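Local coordinates for RagB/SusD family nutrient uptake outer membrane protein (PDB 7KV2) that probably binds beta-glucans at the cell surface of a gut bacterium, helping their capture and uptake across the outer membrane, at residues 73-83 against 93-101. Residues are numbered along the deposited sequence; the frame is centred on the assembly and turned at random.
Sequences MSDIMADDLWV and PWHLMMNFE
V83 is the main knob of this contact, filling the hollow between H95 and M98 on helix 92-98. With CG1 anti to the backbone N (chi1 180°), that methyl sits centrally over one face of the H95 ring, 3.4 Å from its centroid, a close CH-pi contact, while CG2 leans on CB and CG of M98. A branched, compact valine suits such a notch. V83 CG1 also reaches the edge of the W94 indole; M73, bent at chi2 and chi3, hooks over one face, its SD making a Met-aromatic contact and its CE a CH-pi contact, 3.8 Å from the centroid of the five-membered ring. I76 pushes CD1 against W94 CB at 3.6 Å. Were W94 an alanine, the M73 thioether would probably lose its flat seat, leaving a gap beneath it. Flexible methionines fill the irregular hollows further along: M77 CE meets M97 CE at 4.0 Å, and M98 runs its CE to the edge of the W82 ring. F100, at positive phi, turns its ring edge to M77 O, 3.6 Å from CZ. Thus the loop after helix 70-75 packs on a helix closed by a Schellman motif, in the buried interior of this SusD-family protein.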
loop_
_atom_site.group_PDB
_atom_site.type_symbol
_atom_site.label_atom_id
_atom_site.label_comp_id
_atom_site.label_asym_id
_atom_site.label_seq_id
_atom_site.Cartn_x
_atom_site.Cartn_y
_atom_site.Cartn_z
ATOM N N MET A 73 -6.416 2.872 -3.565
ATOM C CA MET A 73 -6.748 4.310 -3.673
ATOM C C MET A 73 -5.735 5.023 -4.601
ATOM O O MET A 73 -6.173 5.970 -5.342
ATOM C CB MET A 73 -6.873 5.018 -2.326
ATOM C CG MET A 73 -8.041 4.569 -1.460
ATOM S SD MET A 73 -9.675 4.612 -2.236
ATOM C CE MET A 73 -9.739 3.016 -3.043
ATOM N N SER A 74 -4.454 4.635 -4.622
ATOM C CA SER A 74 -3.485 5.162 -5.616
ATOM C C SER A 74 -3.588 4.382 -6.931
ATOM O O SER A 74 -3.517 5.018 -8.003
ATOM C CB SER A 74 -2.095 5.271 -5.057
ATOM O OG SER A 74 -1.498 3.994 -4.847
ATOM N N ASP A 75 -3.683 3.046 -6.907
ATOM C CA ASP A 75 -3.578 2.286 -8.182
ATOM C C ASP A 75 -4.716 2.657 -9.128
ATOM O O ASP A 75 -4.486 2.566 -10.331
ATOM C CB ASP A 75 -3.474 0.776 -7.945
ATOM C CG ASP A 75 -2.102 0.361 -7.417
ATOM O OD1 ASP A 75 -1.063 0.910 -7.902
ATOM O OD2 ASP A 75 -2.060 -0.532 -6.539
ATOM N N ILE A 76 -5.911 2.989 -8.639
ATOM C CA ILE A 76 -7.040 3.327 -9.550
ATOM C C ILE A 76 -6.642 4.592 -10.338
ATOM O O ILE A 76 -7.251 4.824 -11.403
ATOM C CB ILE A 76 -8.380 3.472 -8.809
ATOM C CG1 ILE A 76 -8.359 4.587 -7.756
ATOM C CG2 ILE A 76 -8.803 2.125 -8.249
ATOM C CD1 ILE A 76 -9.623 4.786 -6.943
ATOM N N MET A 77 -5.695 5.414 -9.850
ATOM C CA MET A 77 -5.300 6.671 -10.552
ATOM C C MET A 77 -4.155 6.436 -11.538
ATOM O O MET A 77 -3.741 7.400 -12.296
ATOM C CB MET A 77 -4.959 7.785 -9.553
ATOM C CG MET A 77 -6.114 8.061 -8.627
ATOM S SD MET A 77 -5.918 9.609 -7.664
ATOM C CE MET A 77 -4.899 9.023 -6.306
ATOM N N ALA A 78 -3.666 5.192 -11.638
ATOM C CA ALA A 78 -2.559 4.895 -12.576
ATOM C C ALA A 78 -3.101 4.195 -13.830
ATOM O O ALA A 78 -4.224 4.516 -14.290
ATOM C CB ALA A 78 -1.499 4.084 -11.850
ATOM N N ASP A 79 -2.374 3.199 -14.356
ATOM C CA ASP A 79 -2.569 2.673 -15.729
ATOM C C ASP A 79 -2.654 1.137 -15.713
ATOM O O ASP A 79 -2.412 0.527 -16.780
ATOM C CB ASP A 79 -1.464 3.180 -16.659
ATOM C CG ASP A 79 -0.051 2.873 -16.215
ATOM O OD1 ASP A 79 0.176 2.753 -14.995
ATOM O OD2 ASP A 79 0.855 2.859 -17.084
ATOM N N ASP A 80 -3.016 0.511 -14.585
ATOM C CA ASP A 80 -2.875 -0.974 -14.471
ATOM C C ASP A 80 -4.213 -1.669 -14.243
ATOM O O ASP A 80 -4.379 -2.826 -14.712
ATOM C CB ASP A 80 -1.928 -1.345 -13.327
ATOM C CG ASP A 80 -0.485 -0.987 -13.600
ATOM O OD1 ASP A 80 -0.116 -0.897 -14.784
ATOM O OD2 ASP A 80 0.227 -0.730 -12.629
ATOM N N LEU A 81 -5.131 -1.005 -13.542
ATOM C CA LEU A 81 -6.440 -1.548 -13.130
ATOM C C LEU A 81 -7.526 -0.652 -13.681
ATOM O O LEU A 81 -7.250 0.582 -13.897
ATOM C CB LEU A 81 -6.540 -1.562 -11.597
ATOM C CG LEU A 81 -5.391 -2.197 -10.829
ATOM C CD1 LEU A 81 -5.644 -2.065 -9.327
ATOM C CD2 LEU A 81 -5.236 -3.674 -11.190
ATOM N N TRP A 82 -8.730 -1.171 -13.762
ATOM C CA TRP A 82 -9.943 -0.334 -13.867
ATOM C C TRP A 82 -10.528 -0.134 -12.455
ATOM O O TRP A 82 -9.858 -0.479 -11.423
ATOM C CB TRP A 82 -10.930 -0.962 -14.859
ATOM C CG TRP A 82 -10.400 -1.049 -16.258
ATOM C CD1 TRP A 82 -10.308 -2.190 -17.009
ATOM C CD2 TRP A 82 -9.910 0.019 -17.098
ATOM N NE1 TRP A 82 -9.790 -1.918 -18.245
ATOM C CE2 TRP A 82 -9.581 -0.559 -18.342
ATOM C CE3 TRP A 82 -9.807 1.415 -16.961
ATOM C CZ2 TRP A 82 -9.060 0.197 -19.403
ATOM C CZ3 TRP A 82 -9.334 2.168 -18.025
ATOM C CH2 TRP A 82 -8.918 1.556 -19.213
ATOM N N VAL A 83 -11.720 0.452 -12.367
ATOM C CA VAL A 83 -12.349 0.756 -11.056
ATOM C C VAL A 83 -13.442 -0.267 -10.782
ATOM O O VAL A 83 -13.482 -0.810 -9.662
ATOM C CB VAL A 83 -12.845 2.213 -11.008
ATOM C CG1 VAL A 83 -13.483 2.494 -9.665
ATOM C CG2 VAL A 83 -11.714 3.193 -11.293
ATOM N N PRO A 93 -16.680 8.102 -5.727
ATOM C CA PRO A 93 -15.452 8.827 -5.445
ATOM C C PRO A 93 -14.240 8.155 -6.096
ATOM O O PRO A 93 -13.330 8.891 -6.539
ATOM C CB PRO A 93 -15.369 8.864 -3.908
ATOM C CG PRO A 93 -16.785 8.713 -3.463
ATOM C CD PRO A 93 -17.428 7.806 -4.490
ATOM N N TRP A 94 -14.231 6.811 -6.184
ATOM C CA TRP A 94 -13.085 6.111 -6.817
ATOM C C TRP A 94 -13.053 6.427 -8.312
ATOM O O TRP A 94 -11.973 6.706 -8.865
ATOM C CB TRP A 94 -13.239 4.597 -6.642
ATOM C CG TRP A 94 -13.238 4.061 -5.245
ATOM C CD1 TRP A 94 -13.405 4.689 -4.046
ATOM C CD2 TRP A 94 -13.142 2.668 -4.936
ATOM N NE1 TRP A 94 -13.379 3.783 -3.008
ATOM C CE2 TRP A 94 -13.262 2.525 -3.540
ATOM C CE3 TRP A 94 -12.944 1.537 -5.722
ATOM C CZ2 TRP A 94 -13.101 1.292 -2.920
ATOM C CZ3 TRP A 94 -12.834 0.313 -5.113
ATOM C CH2 TRP A 94 -12.912 0.202 -3.728
ATOM N N HIS A 95 -14.222 6.367 -8.945
ATOM C CA HIS A 95 -14.347 6.652 -10.401
ATOM C C HIS A 95 -13.907 8.097 -10.673
ATOM O O HIS A 95 -13.104 8.350 -11.632
ATOM C CB HIS A 95 -15.773 6.358 -10.849
ATOM C CG HIS A 95 -16.104 4.929 -10.856
ATOM N ND1 HIS A 95 -15.655 4.097 -11.875
ATOM C CD2 HIS A 95 -16.840 4.171 -10.009
ATOM C CE1 HIS A 95 -16.122 2.881 -11.642
ATOM N NE2 HIS A 95 -16.869 2.886 -10.527
ATOM N N LEU A 96 -14.311 9.023 -9.816
ATOM C CA LEU A 96 -13.898 10.430 -10.009
ATOM C C LEU A 96 -12.384 10.584 -9.860
ATOM O O LEU A 96 -11.750 11.215 -10.737
ATOM C CB LEU A 96 -14.667 11.326 -9.039
ATOM C CG LEU A 96 -16.184 11.326 -9.172
ATOM C CD1 LEU A 96 -16.753 12.308 -8.143
ATOM C CD2 LEU A 96 -16.639 11.721 -10.555
ATOM N N MET A 97 -11.768 10.018 -8.816
ATOM C CA MET A 97 -10.310 10.114 -8.637
ATOM C C MET A 97 -9.588 9.539 -9.867
ATOM O O MET A 97 -8.542 10.072 -10.273
ATOM C CB MET A 97 -9.882 9.294 -7.421
ATOM C CG MET A 97 -10.320 9.889 -6.118
ATOM S SD MET A 97 -10.240 8.653 -4.759
ATOM C CE MET A 97 -8.482 8.318 -4.739
ATOM N N MET A 98 -10.074 8.409 -10.367
ATOM C CA MET A 98 -9.422 7.693 -11.482
ATOM C C MET A 98 -9.393 8.605 -12.720
ATOM O O MET A 98 -8.387 8.594 -13.438
ATOM C CB MET A 98 -10.167 6.386 -11.773
ATOM C CG MET A 98 -9.708 5.695 -13.025
ATOM S SD MET A 98 -10.629 6.196 -14.501
ATOM C CE MET A 98 -10.408 4.817 -15.619
ATOM N N ASN A 99 -10.468 9.354 -12.944
ATOM C CA ASN A 99 -10.609 10.248 -14.121
ATOM C C ASN A 99 -10.184 11.690 -13.786
ATOM O O ASN A 99 -10.538 12.594 -14.563
ATOM C CB ASN A 99 -12.041 10.146 -14.654
ATOM C CG ASN A 99 -12.159 10.657 -16.068
ATOM O OD1 ASN A 99 -11.206 10.544 -16.837
ATOM N ND2 ASN A 99 -13.310 11.245 -16.388
ATOM N N PHE A 100 -9.443 11.906 -12.706
ATOM C CA PHE A 100 -8.847 13.213 -12.300
ATOM C C PHE A 100 -9.945 14.299 -12.222
ATOM O O PHE A 100 -9.645 15.450 -12.596
ATOM C CB PHE A 100 -7.714 13.601 -13.264
ATOM C CG PHE A 100 -6.757 12.467 -13.529
ATOM C CD1 PHE A 100 -6.233 11.738 -12.465
ATOM C CD2 PHE A 100 -6.421 12.088 -14.813
ATOM C CE1 PHE A 100 -5.394 10.657 -12.692
ATOM C CE2 PHE A 100 -5.581 11.004 -15.042
ATOM C CZ PHE A 100 -5.075 10.288 -13.982
ATOM N N GLU A 101 -11.129 13.951 -11.725
ATOM C CA GLU A 101 -12.299 14.871 -11.578
ATOM C C GLU A 101 -12.911 14.721 -10.168
ATOM O O GLU A 101 -14.141 14.869 -10.003
ATOM C CB GLU A 101 -13.262 14.601 -12.738
ATOM C CG GLU A 101 -13.894 13.226 -12.763
ATOM C CD GLU A 101 -14.991 13.062 -13.800
ATOM O OE1 GLU A 101 -15.767 14.027 -13.965
ATOM O OE2 GLU A 101 -15.110 11.977 -14.406
#